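Local coordinates for protein transcriptional regulator, TetR family (Myxococcus xanthus, PDB 5K7F) that probably represses transcription as a TetR-type regulator, AibR, binding its DNA site and responding to isovaleryl coenzyme A to control alternative isovaleryl coenzyme A biosynthesis, at residues A[22-27]-A[43-48]; A[65-70]-A[113-118]; A[72-77]-A[101-106]; A[94-99]-A[138-143]. All coordinates share one frame; numbering follows the deposited sequence. Where two conformers were deposited one is given.

Contact 1. Residues A[22-27]-A[43-48]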
loop_
_atom_site.group_PDB
_atom_site.type_symbol
_atom_site.label_atom_id
_atom_site.label_comp_id
_atom_site.label_asym_id
_atom_site.label_seq_id
_atom_site.Cartn_x
_atom_site.Cartn_y
_atom_site.Cartn_z
ATOM N N LEU A 22 8.481 21.490 -4.204
ATOM C CA LEU A 22 7.620 20.453 -3.622
ATOM C C LEU A 22 8.267 19.074 -3.703
ATOM O O LEU A 22 8.116 18.253 -2.777
ATOM C CB LEU A 22 6.262 20.402 -4.319
ATOM C CG LEU A 22 5.423 21.667 -4.315
ATOM C CD1 LEU A 22 4.112 21.445 -4.975
ATOM C CD2 LEU A 22 5.236 22.201 -2.914
ATOM N N GLU A 23 9.008 18.820 -4.787
ATOM C CA GLU A 23 9.692 17.546 -4.974
ATOM C C GLU A 23 10.843 17.412 -3.998
ATOM O O GLU A 23 11.091 16.325 -3.463
ATOM C CB GLU A 23 10.205 17.426 -6.424
ATOM C CG GLU A 23 9.066 17.267 -7.467
ATOM C CD GLU A 23 9.511 17.456 -8.903
ATOM O OE1 GLU A 23 10.735 17.396 -9.160
ATOM O OE2 GLU A 23 8.630 17.620 -9.775
ATOM N N THR A 24 11.551 18.517 -3.762
ATOM C CA THR A 24 12.655 18.516 -2.810
ATOM C C THR A 24 12.116 18.313 -1.398
ATOM O O THR A 24 12.625 17.494 -0.642
ATOM C CB THR A 24 13.473 19.823 -2.946
ATOM O OG1 THR A 24 14.115 19.898 -4.231
ATOM C CG2 THR A 24 14.531 19.919 -1.854
ATOM N N ALA A 25 11.046 19.026 -1.050
ATOM C CA ALA A 25 10.395 18.839 0.242
ATOM C C ALA A 25 9.886 17.413 0.420
ATOM O O ALA A 25 10.012 16.831 1.503
ATOM C CB ALA A 25 9.254 19.838 0.368
ATOM N N ALA A 26 9.261 16.852 -0.623
ATOM C CA ALA A 26 8.785 15.469 -0.554
ATOM C C ALA A 26 9.936 14.501 -0.270
ATOM O O ALA A 26 9.793 13.580 0.544
ATOM C CB ALA A 26 8.076 15.080 -1.852
ATOM N N ARG A 27 11.072 14.679 -0.949
ATOM C CA ARG A 27 12.265 13.892 -0.622
ATOM C C ARG A 27 12.615 13.979 0.873
ATOM O O ARG A 27 12.770 12.957 1.556
ATOM C CB ARG A 27 13.450 14.345 -1.483
ATOM C CG ARG A 27 13.411 13.830 -2.882
ATOM C CD ARG A 27 14.767 14.020 -3.553
ATOM N NE ARG A 27 14.863 15.311 -4.244
ATOM C CZ ARG A 27 14.283 15.582 -5.420
ATOM N NH1 ARG A 27 13.550 14.656 -6.042
ATOM N NH2 ARG A 27 14.421 16.787 -5.981
ATOM N N ALA A 43 14.356 25.102 2.910
ATOM C CA ALA A 43 14.964 26.201 2.183
ATOM C C ALA A 43 16.406 25.872 1.823
ATOM O O ALA A 43 16.824 26.059 0.681
ATOM C CB ALA A 43 14.894 27.488 2.994
ATOM N N ALA A 44 17.173 25.354 2.778
ATOM C CA ALA A 44 18.572 25.037 2.494
ATOM C C ALA A 44 18.699 23.954 1.423
ATOM O O ALA A 44 19.539 24.058 0.524
ATOM C CB ALA A 44 19.297 24.608 3.774
ATOM N N ALA A 45 17.873 22.909 1.499
ATOM C CA ALA A 45 17.944 21.860 0.480
ATOM C C ALA A 45 17.587 22.383 -0.910
ATOM O O ALA A 45 18.033 21.815 -1.910
ATOM C CB ALA A 45 17.033 20.700 0.858
ATOM N N CYS A 46 16.745 23.419 -0.990
ATOM C CA CYS A 46 16.389 24.078 -2.238
ATOM C C CYS A 46 17.393 25.147 -2.639
ATOM O O CYS A 46 17.239 25.769 -3.700
ATOM C CB CYS A 46 15.002 24.716 -2.120
ATOM S SG CYS A 46 13.654 23.534 -2.044
ATOM N N ARG A 47 18.411 25.379 -1.810
ATOM C CA ARG A 47 19.365 26.449 -2.029
ATOM C C ARG A 47 18.659 27.796 -2.189
ATOM O O ARG A 47 18.986 28.581 -3.073
ATOM C CB ARG A 47 20.240 26.139 -3.244
ATOM C CG ARG A 47 21.697 26.538 -3.074
ATOM C CD ARG A 47 22.235 27.188 -4.349
ATOM N NE ARG A 47 21.890 26.394 -5.523
ATOM C CZ ARG A 47 22.734 25.629 -6.207
ATOM N NH1 ARG A 47 22.286 24.954 -7.261
ATOM N NH2 ARG A 47 24.017 25.547 -5.866
ATOM N N MET A 48 17.683 28.066 -1.315
ATOM C CA MET A 48 16.914 29.309 -1.337
ATOM C C MET A 48 17.047 30.030 0.001
ATOM O O MET A 48 17.355 29.424 1.020
ATOM C CB MET A 48 15.421 29.067 -1.600
ATOM C CG MET A 48 15.127 28.475 -2.901
ATOM S SD MET A 48 13.384 28.052 -2.965
ATOM C CE MET A 48 12.636 29.640 -3.246
#
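A small, apolar surface contact joins T24, near the middle of helix 18-32, to A45 and C46, where helix 39-45 runs out. The work falls to the methyl of T24. Its CG2 lies 3.8 Å from A45 CB, and the same T24 CG2 lies 3.7 Å from C46 SG. The sulfur also sits alongside the branch point, with C46 SG 3.8 Å from T24 CB, so it follows the flank of the threonine as well as the methyl. With chi1 at -65°, T24 keeps OG1 beside its own backbone N and sends CG2 out anti to that nitrogen. The hydroxyl is thereby used inside its own helix, hydrogen-bonded to A20 O, and the carbon face is left for the partner. Helix 39-45 belongs to the predicted helix-turn-helix of this TetR-type DNA-binding domain, and helix 18-32 is the preceding helix that packs against it. Just past the contact the chain closes the helix with a Schellman motif: R47 takes up positive phi, and M48 N is 3.0 Å from A43 O. C46, just ahead of R47, presents its sulfur where the helix ends. Neighbouring side chains extend the same interface, A45 resting on L28 and C46 on I21. L22 and A25 of helix 18-32 also pack on L63 of helix 60-83.

Contact 2. Residues A[65-70]-A[113-118]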
loop_
_atom_site.group_PDB
_atom_site.type_symbol
_atom_site.label_atom_id
_atom_site.label_comp_id
_atom_site.label_asym_id
_atom_site.label_seq_id
_atom_site.Cartn_x
_atom_site.Cartn_y
_atom_site.Cartn_z
ATOM N N PHE A 65 -0.396 20.181 2.016
ATOM C CA PHE A 65 -1.524 20.275 1.079
ATOM C C PHE A 65 -1.040 20.560 -0.334
ATOM O O PHE A 65 -1.599 20.059 -1.320
ATOM C CB PHE A 65 -2.447 21.389 1.556
ATOM C CG PHE A 65 -3.620 21.680 0.663
ATOM C CD1 PHE A 65 -4.402 20.672 0.150
ATOM C CD2 PHE A 65 -3.982 22.989 0.414
ATOM C CE1 PHE A 65 -5.494 20.968 -0.619
ATOM C CE2 PHE A 65 -5.065 23.283 -0.359
ATOM C CZ PHE A 65 -5.830 22.275 -0.867
ATOM N N ALA A 66 -0.015 21.379 -0.447
ATOM C CA ALA A 66 0.546 21.664 -1.758
ATOM C C ALA A 66 1.125 20.401 -2.395
ATOM O O ALA A 66 0.970 20.169 -3.611
ATOM C CB ALA A 66 1.628 22.720 -1.611
ATOM N N ILE A 67 1.862 19.615 -1.612
ATOM C CA ILE A 67 2.445 18.402 -2.181
ATOM C C ILE A 67 1.330 17.460 -2.601
ATOM O O ILE A 67 1.372 16.900 -3.710
ATOM C CB ILE A 67 3.440 17.731 -1.213
ATOM C CG1 ILE A 67 4.680 18.604 -0.998
ATOM C CG2 ILE A 67 3.908 16.351 -1.753
ATOM C CD1 ILE A 67 5.533 18.163 0.172
ATOM N N MET A 68 0.303 17.276 -1.733
ATOM C CA MET A 68 -0.783 16.368 -2.076
ATOM C C MET A 68 -1.565 16.853 -3.304
ATOM O O MET A 68 -1.928 16.058 -4.177
ATOM C CB MET A 68 -1.657 16.135 -0.829
ATOM C CG MET A 68 -0.875 15.443 0.282
ATOM S SD MET A 68 -1.887 15.064 1.744
ATOM C CE MET A 68 -2.852 13.745 1.047
ATOM N N ASN A 69 -1.814 18.150 -3.428
ATOM C CA ASN A 69 -2.453 18.665 -4.634
ATOM C C ASN A 69 -1.570 18.476 -5.863
ATOM O O ASN A 69 -2.070 18.217 -6.966
ATOM C CB ASN A 69 -2.782 20.139 -4.456
ATOM C CG ASN A 69 -4.152 20.353 -3.876
ATOM O OD1 ASN A 69 -5.091 19.574 -4.111
ATOM N ND2 ASN A 69 -4.296 21.438 -3.163
ATOM N N TYR A 70 -0.258 18.607 -5.688
ATOM C CA TYR A 70 0.653 18.371 -6.803
ATOM C C TYR A 70 0.570 16.914 -7.228
ATOM O O TYR A 70 0.529 16.609 -8.427
ATOM C CB TYR A 70 2.078 18.743 -6.404
ATOM C CG TYR A 70 3.140 18.532 -7.503
ATOM C CD1 TYR A 70 2.854 18.740 -8.834
ATOM C CD2 TYR A 70 4.421 18.101 -7.183
ATOM C CE1 TYR A 70 3.797 18.528 -9.817
ATOM C CE2 TYR A 70 5.367 17.890 -8.184
ATOM C CZ TYR A 70 5.049 18.099 -9.473
ATOM O OH TYR A 70 5.978 17.891 -10.479
ATOM N N ILE A 113 4.096 11.054 -4.700
ATOM C CA ILE A 113 2.957 10.143 -4.714
ATOM C C ILE A 113 2.887 9.358 -3.400
ATOM O O ILE A 113 1.807 9.054 -2.895
ATOM C CB ILE A 113 3.045 9.214 -5.942
ATOM C CG1 ILE A 113 3.156 10.016 -7.268
ATOM C CG2 ILE A 113 1.911 8.190 -5.965
ATOM C CD1 ILE A 113 1.975 11.002 -7.563
ATOM N N ILE A 114 4.037 8.995 -2.833
ATOM C CA ILE A 114 4.045 8.338 -1.536
ATOM C C ILE A 114 3.342 9.209 -0.497
ATOM O O ILE A 114 2.537 8.720 0.317
ATOM C CB ILE A 114 5.502 8.036 -1.142
ATOM C CG1 ILE A 114 6.053 6.953 -2.077
ATOM C CG2 ILE A 114 5.628 7.665 0.329
ATOM C CD1 ILE A 114 7.540 6.744 -1.912
ATOM N N ILE A 115 3.650 10.509 -0.495
ATOM C CA ILE A 115 3.074 11.374 0.523
ATOM C C ILE A 115 1.573 11.508 0.322
ATOM O O ILE A 115 0.801 11.553 1.295
ATOM C CB ILE A 115 3.792 12.729 0.527
ATOM C CG1 ILE A 115 5.174 12.559 1.147
ATOM C CG2 ILE A 115 2.982 13.781 1.267
ATOM C CD1 ILE A 115 6.098 13.696 0.823
ATOM N N LEU A 116 1.136 11.524 -0.938
ATOM C CA LEU A 116 -0.285 11.577 -1.271
ATOM C C LEU A 116 -1.097 10.506 -0.546
ATOM O O LEU A 116 -2.253 10.740 -0.168
ATOM C CB LEU A 116 -0.434 11.429 -2.776
ATOM C CG LEU A 116 -1.831 11.461 -3.343
ATOM C CD1 LEU A 116 -2.580 12.746 -2.946
ATOM C CD2 LEU A 116 -1.668 11.337 -4.861
ATOM N N HIS A 117 -0.540 9.312 -0.388
ATOM C CA HIS A 117 -1.290 8.205 0.180
ATOM C C HIS A 117 -0.758 7.756 1.533
ATOM O O HIS A 117 -1.340 6.839 2.141
ATOM C CB HIS A 117 -1.318 7.040 -0.819
ATOM C CG HIS A 117 -2.255 7.276 -1.961
ATOM N ND1 HIS A 117 -3.625 7.209 -1.818
ATOM C CD2 HIS A 117 -2.031 7.639 -3.248
ATOM C CE1 HIS A 117 -4.203 7.492 -2.970
ATOM N NE2 HIS A 117 -3.259 7.760 -3.858
ATOM N N GLU A 118 0.298 8.394 2.036
ATOM C CA GLU A 118 0.840 8.125 3.368
ATOM C C GLU A 118 0.694 9.356 4.267
ATOM O O GLU A 118 -0.287 9.491 5.002
ATOM C CB GLU A 118 2.314 7.711 3.287
#
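M68 has its CG anti to its carbonyl carbon and a bend at chi3 of 72°, which carries the terminal methyl over to the backbone of L116. L116 answers with its CG anti to the backbone N (chi1 -180°), a turn that brings CD1 back to helix 60-83. The two side chains thus reach past one another to the opposing backbones: M68 CE comes to 3.3 Å from L116 O, while L116 CD1 stands 3.6 Å from M68 O. Between them M68 CB and L116 CD1 meet at 4.1 Å. Beside this pair I67 and I115 touch obliquely through their branch methyls, CG2 of I67 being 4.1 Å from CG2 of I115. The helix segments cross at -110°, and M68 CA comes within 4.9 Å of L116 CA. In TetR-type regulators the long helix corresponding to 60-83 leads from the DNA-binding domain into the C-terminal domain, and here it is met by the short helix 110-117. Next along that short helix, H117 O accepts a bond from K175 NZ of the second subunit. The methyl of M68 lies against a carbonyl oxygen, L116 O, that also accepts a hydrogen bond from K134 NZ, and probably limits access to it. The contact between these segments rests on methyl packing against side chains and carbonyl oxygens, with no hydrogen bond between them.

Contact 3. Residues A[72-77]-A[101-106]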
loop_
_atom_site.group_PDB
_atom_site.type_symbol
_atom_site.label_atom_id
_atom_site.label_comp_id
_atom_site.label_asym_id
_atom_site.label_seq_id
_atom_site.Cartn_x
_atom_site.Cartn_y
_atom_site.Cartn_z
ATOM N N MET A 72 -2.013 14.966 -7.063
ATOM C CA MET A 72 -3.206 14.729 -7.884
ATOM C C MET A 72 -3.092 15.375 -9.258
ATOM O O MET A 72 -3.669 14.868 -10.227
ATOM C CB MET A 72 -4.443 15.236 -7.174
ATOM C CG MET A 72 -4.871 14.385 -5.941
ATOM S SD MET A 72 -4.751 12.585 -6.147
ATOM C CE MET A 72 -5.895 12.287 -7.499
ATOM N N ASP A 73 -2.412 16.518 -9.353
ATOM C CA ASP A 73 -2.080 17.109 -10.649
ATOM C C ASP A 73 -1.262 16.145 -11.486
ATOM O O ASP A 73 -1.411 16.089 -12.717
ATOM C CB ASP A 73 -1.292 18.403 -10.469
ATOM C CG ASP A 73 -2.140 19.567 -10.063
ATOM O OD1 ASP A 73 -3.364 19.474 -10.143
ATOM O OD2 ASP A 73 -1.545 20.619 -9.718
ATOM N N LEU A 74 -0.374 15.385 -10.841
ATOM C CA LEU A 74 0.434 14.433 -11.584
ATOM C C LEU A 74 -0.408 13.283 -12.119
ATOM O O LEU A 74 -0.145 12.796 -13.224
ATOM C CB LEU A 74 1.573 13.896 -10.722
ATOM C CG LEU A 74 2.652 14.899 -10.398
ATOM C CD1 LEU A 74 3.751 14.302 -9.521
ATOM C CD2 LEU A 74 3.249 15.468 -11.755
ATOM N N PHE A 75 -1.379 12.783 -11.331
ATOM C CA PHE A 75 -2.322 11.787 -11.867
ATOM C C PHE A 75 -3.019 12.296 -13.141
ATOM O O PHE A 75 -3.190 11.547 -14.109
ATOM C CB PHE A 75 -3.344 11.361 -10.778
ATOM C CG PHE A 75 -2.865 10.191 -9.914
ATOM C CD1 PHE A 75 -3.113 8.872 -10.307
ATOM C CD2 PHE A 75 -2.165 10.398 -8.721
ATOM C CE1 PHE A 75 -2.701 7.818 -9.553
ATOM C CE2 PHE A 75 -1.711 9.312 -7.949
ATOM C CZ PHE A 75 -1.976 8.022 -8.381
ATOM N N GLU A 76 -3.426 13.564 -13.174
ATOM C CA GLU A 76 -3.961 14.133 -14.411
ATOM C C GLU A 76 -2.914 14.179 -15.528
ATOM O O GLU A 76 -3.159 13.747 -16.658
ATOM C CB GLU A 76 -4.485 15.551 -14.153
ATOM C CG GLU A 76 -4.904 16.280 -15.426
ATOM C CD GLU A 76 -6.121 15.658 -16.103
ATOM O OE1 GLU A 76 -6.892 14.916 -15.423
ATOM O OE2 GLU A 76 -6.311 15.949 -17.311
ATOM N N GLU A 77 -1.745 14.732 -15.231
ATOM C CA GLU A 77 -0.768 15.034 -16.263
ATOM C C GLU A 77 -0.075 13.785 -16.787
ATOM O O GLU A 77 0.270 13.706 -17.979
ATOM C CB GLU A 77 0.241 16.009 -15.688
ATOM C CG GLU A 77 -0.427 17.310 -15.306
ATOM C CD GLU A 77 0.534 18.310 -14.705
ATOM O OE1 GLU A 77 1.750 18.003 -14.620
ATOM O OE2 GLU A 77 0.061 19.407 -14.331
ATOM N N ILE A 101 1.945 2.871 -13.083
ATOM C CA ILE A 101 3.125 2.227 -12.530
ATOM C C ILE A 101 4.348 3.095 -12.774
ATOM O O ILE A 101 5.240 3.211 -11.921
ATOM C CB ILE A 101 3.300 0.822 -13.133
ATOM C CG1 ILE A 101 2.239 -0.129 -12.603
ATOM C CG2 ILE A 101 4.695 0.226 -12.797
ATOM C CD1 ILE A 101 2.092 -1.410 -13.391
ATOM N N LEU A 102 4.402 3.710 -13.941
ATOM C CA LEU A 102 5.497 4.634 -14.225
ATOM C C LEU A 102 5.447 5.842 -13.282
ATOM O O LEU A 102 6.466 6.244 -12.717
ATOM C CB LEU A 102 5.475 5.049 -15.712
ATOM C CG LEU A 102 5.672 3.937 -16.786
ATOM C CD1 LEU A 102 5.527 4.490 -18.183
ATOM C CD2 LEU A 102 6.972 3.161 -16.580
ATOM N N LEU A 103 4.279 6.446 -13.089
ATOM C CA LEU A 103 4.190 7.555 -12.136
ATOM C C LEU A 103 4.698 7.179 -10.733
ATOM O O LEU A 103 5.309 7.998 -10.040
ATOM C CB LEU A 103 2.740 8.037 -12.062
ATOM C CG LEU A 103 2.408 9.028 -10.954
ATOM C CD1 LEU A 103 3.118 10.314 -11.142
ATOM C CD2 LEU A 103 0.909 9.298 -10.903
ATOM N N VAL A 104 4.500 5.929 -10.320
ATOM C CA VAL A 104 4.882 5.473 -8.996
ATOM C C VAL A 104 6.372 5.243 -8.886
ATOM O O VAL A 104 6.926 5.329 -7.778
ATOM C CB VAL A 104 4.087 4.194 -8.696
ATOM C CG1 VAL A 104 4.719 3.403 -7.630
ATOM C CG2 VAL A 104 2.658 4.576 -8.269
ATOM N N THR A 105 7.047 4.956 -10.018
ATOM C CA THR A 105 8.420 4.468 -9.992
ATOM C C THR A 105 9.428 5.458 -10.510
ATOM O O THR A 105 10.609 5.320 -10.163
ATOM C CB THR A 105 8.569 3.144 -10.765
ATOM O OG1 THR A 105 8.005 3.213 -12.070
ATOM C CG2 THR A 105 7.868 2.002 -10.034
ATOM N N ARG A 106 9.003 6.457 -11.294
ATOM C CA ARG A 106 9.957 7.450 -11.801
ATOM C C ARG A 106 10.590 8.224 -10.640
ATOM O O ARG A 106 9.909 8.688 -9.720
ATOM C CB ARG A 106 9.269 8.407 -12.770
ATOM C CG ARG A 106 8.802 7.786 -14.097
ATOM C CD ARG A 106 8.811 8.857 -15.266
ATOM N NE ARG A 106 8.141 8.400 -16.470
ATOM C CZ ARG A 106 6.828 8.329 -16.630
ATOM N NH1 ARG A 106 6.003 8.650 -15.630
ATOM N NH2 ARG A 106 6.355 7.899 -17.780
#
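L103 reaches across from helix 89-105 to F75 and L74 of helix 60-83, inside the all-helical core of the C-terminal domain of a TetR-type regulator. The chief interaction is a CH-pi contact. One methyl of the leucine, CD2, stands 3.8 Å from the centroid of the F75 ring and only 5° off its normal, so it is almost evenly spaced from all six ring carbons. L103 swings its CG anti to the backbone N (chi1 170°), and its fork then divides between two partners. Apolar packing takes the other prong: L103 CD1 lies 3.9 Å from L74 CB. The F75 ring also meets that of Y137, on helix 125-150, and touches L116. Replacing F75 by an alanine would probably leave the L103 methyl without the face it rests on and open a gap among L103, Y137 and L116.

Salt bridges on the same helix as F75 join D73 to R133 and E77 to R19. Near its end, helix 89-105 bonds to itself: T105 OG1 donates to I101 O at 2.8 Å, from a position tilted 30° out of the carbonyl plane.

Contact 4. Residues A[94-99]-A[138-143]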
loop_
_atom_site.group_PDB
_atom_site.type_symbol
_atom_site.label_atom_id
_atom_site.label_comp_id
_atom_site.label_asym_id
_atom_site.label_seq_id
_atom_site.Cartn_x
_atom_site.Cartn_y
_atom_site.Cartn_z
ATOM N N ARG A 94 -5.640 -1.038 -19.411
ATOM C CA ARG A 94 -4.269 -1.508 -19.618
ATOM C C ARG A 94 -3.290 -0.333 -19.735
ATOM O O ARG A 94 -2.198 -0.352 -19.142
ATOM C CB ARG A 94 -4.178 -2.355 -20.889
ATOM C CG ARG A 94 -4.877 -3.670 -20.798
ATOM C CD ARG A 94 -4.751 -4.477 -22.097
ATOM N NE ARG A 94 -5.516 -5.708 -22.027
ATOM C CZ ARG A 94 -6.257 -6.202 -23.021
ATOM N NH1 ARG A 94 -6.335 -5.567 -24.186
ATOM N NH2 ARG A 94 -6.932 -7.327 -22.837
ATOM N N ALA A 95 -3.692 0.703 -20.450
ATOM C CA ALA A 95 -2.845 1.889 -20.584
ATOM C C ALA A 95 -2.767 2.656 -19.273
ATOM O O ALA A 95 -1.691 3.167 -18.925
ATOM C CB ALA A 95 -3.355 2.792 -21.706
ATOM N N CYS A 96 -3.895 2.732 -18.534
ATOM C CA CYS A 96 -3.942 3.459 -17.269
ATOM C C CYS A 96 -3.013 2.816 -16.252
ATOM O O CYS A 96 -2.224 3.490 -15.579
ATOM C CB CYS A 96 -5.374 3.518 -16.764
ATOM S SG CYS A 96 -5.682 4.718 -15.450
ATOM N N MET A 97 -3.047 1.485 -16.183
ATOM C CA MET A 97 -2.179 0.751 -15.277
ATOM C C MET A 97 -0.708 0.980 -15.602
ATOM O O MET A 97 0.109 1.202 -14.695
ATOM C CB MET A 97 -2.479 -0.740 -15.342
ATOM C CG MET A 97 -1.640 -1.514 -14.323
ATOM S SD MET A 97 -2.134 -3.242 -14.197
ATOM C CE MET A 97 -2.893 -3.221 -12.598
ATOM N N ARG A 98 -0.345 0.883 -16.891
ATOM C CA ARG A 98 1.050 1.094 -17.260
ATOM C C ARG A 98 1.504 2.515 -16.903
ATOM O O ARG A 98 2.523 2.691 -16.213
ATOM C CB ARG A 98 1.247 0.788 -18.739
ATOM C CG ARG A 98 2.692 0.881 -19.218
ATOM C CD ARG A 98 2.782 0.485 -20.687
ATOM N NE ARG A 98 4.154 0.278 -21.176
ATOM C CZ ARG A 98 4.868 -0.844 -21.047
ATOM N NH1 ARG A 98 4.402 -1.923 -20.394
ATOM N NH2 ARG A 98 6.071 -0.888 -21.592
ATOM N N HIS A 99 0.720 3.525 -17.276
ATOM C CA HIS A 99 1.078 4.901 -16.903
ATOM C C HIS A 99 1.164 5.095 -15.388
ATOM O O HIS A 99 2.064 5.791 -14.891
ATOM C CB HIS A 99 0.076 5.872 -17.513
ATOM C CG HIS A 99 0.296 6.127 -18.995
ATOM N ND1 HIS A 99 1.403 6.776 -19.492
ATOM C CD2 HIS A 99 -0.434 5.762 -20.078
ATOM C CE1 HIS A 99 1.328 6.835 -20.815
ATOM N NE2 HIS A 99 0.213 6.233 -21.200
ATOM N N VAL A 138 -10.696 7.133 -8.642
ATOM C CA VAL A 138 -11.367 5.866 -8.387
ATOM C C VAL A 138 -12.615 5.742 -9.256
ATOM O O VAL A 138 -12.892 4.668 -9.812
ATOM C CB VAL A 138 -11.714 5.716 -6.891
ATOM C CG1 VAL A 138 -12.529 4.451 -6.653
ATOM C CG2 VAL A 138 -10.472 5.644 -6.041
ATOM N N ASP A 139 -13.383 6.840 -9.390
ATOM C CA ASP A 139 -14.582 6.824 -10.233
ATOM C C ASP A 139 -14.232 6.449 -11.667
ATOM O O ASP A 139 -14.958 5.694 -12.336
ATOM C CB ASP A 139 -15.260 8.203 -10.230
ATOM C CG ASP A 139 -15.929 8.556 -8.913
ATOM O OD1 ASP A 139 -16.111 7.683 -8.039
ATOM O OD2 ASP A 139 -16.279 9.746 -8.764
ATOM N N PHE A 140 -13.148 7.029 -12.178
ATOM C CA PHE A 140 -12.686 6.719 -13.518
ATOM C C PHE A 140 -12.384 5.237 -13.668
ATOM O O PHE A 140 -12.795 4.608 -14.649
ATOM C CB PHE A 140 -11.454 7.558 -13.810
ATOM C CG PHE A 140 -10.828 7.306 -15.186
ATOM C CD1 PHE A 140 -11.270 7.972 -16.312
ATOM C CD2 PHE A 140 -9.776 6.398 -15.334
ATOM C CE1 PHE A 140 -10.650 7.768 -17.562
ATOM C CE2 PHE A 140 -9.167 6.190 -16.563
ATOM C CZ PHE A 140 -9.621 6.842 -17.680
ATOM N N LEU A 141 -11.650 4.663 -12.712
ATOM C CA LEU A 141 -11.362 3.231 -12.787
ATOM C C LEU A 141 -12.651 2.412 -12.710
ATOM O O LEU A 141 -12.827 1.446 -13.478
ATOM C CB LEU A 141 -10.391 2.815 -11.672
ATOM C CG LEU A 141 -8.998 3.478 -11.655
ATOM C CD1 LEU A 141 -8.204 2.978 -10.463
ATOM C CD2 LEU A 141 -8.277 3.159 -12.904
ATOM N N GLU A 142 -13.585 2.795 -11.824
ATOM C CA GLU A 142 -14.828 2.028 -11.701
ATOM C C GLU A 142 -15.643 2.065 -12.988
ATOM O O GLU A 142 -16.165 1.035 -13.426
ATOM C CB GLU A 142 -15.671 2.535 -10.516
ATOM C CG GLU A 142 -15.067 2.271 -9.169
ATOM C CD GLU A 142 -15.999 2.466 -7.968
ATOM O OE1 GLU A 142 -17.165 2.858 -8.137
ATOM O OE2 GLU A 142 -15.535 2.233 -6.833
ATOM N N GLU A 143 -15.725 3.223 -13.647
ATOM C CA GLU A 143 -16.459 3.295 -14.910
ATOM C C GLU A 143 -15.832 2.386 -15.964
ATOM O O GLU A 143 -16.539 1.679 -16.680
ATOM C CB GLU A 143 -16.529 4.747 -15.395
#
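C96 sets its sulfur against two side chains of helix 125-150 at once, the CE2 carbon of F140 and a methyl of L141. C96 SG is 3.9 Å from F140 CE2, and the same SG is 4.0 Å from L141 CD2. The cysteine has SG anti to its backbone N (chi1 -165°), which stretches the sulfur out from helix 89-105 towards its partners. From the other helix F140 extends in the same manner, its CG anti to the backbone N at 178°, which brings CE2 to SG. This is a sulfur-aromatic contact of the oblique kind: C96 SG lies 5.2 Å from the centroid of the F140 ring, on a line 74° from the ring normal. L141 completes the grip with one prong of its fork. The CA atoms of C96 and L141, the nearest pair across the two segments, are still 8.7 Å apart, so between these segments side chains make the contact. Both helices belong to the bundle of the C-terminal domain, which in TetR-type regulators generally houses effector binding and dimerisation. Helix 60-83 fills in beside them, with V79 against C96 and L80 against F140, while F166 of helix 159-171 lies on L141. With no hydrogen bond across the segments, the thiol probably acts here as a compact, polarisable group, and this contact is likely to rest on dispersion with perhaps a weak sulfur-ring attraction.

From the N terminus, contact 1 closes first, tying helix 18-32 to helix 39-45 within the predicted DNA-binding region before any other contact opens. Helix 60-83 then starts two more. Contact 2 brings it back to helix 110-117, and contact 3, nested inside that loop, ties it to helix 89-105. Contact 4 joins helix 89-105 to helix 125-150, and its loop crosses those of contacts 2 and 3; contacts 3 and 4 thus tie together helices of the C-terminal domain. E23 with Y70 and A26 with I115 connect contact 1 to contact 2. L116 packs on M72 and F75, and I113 on F75 and L103, so that contacts 2 and 3 merge. Contact 4's centre lies about 31 Å from that of contact 1.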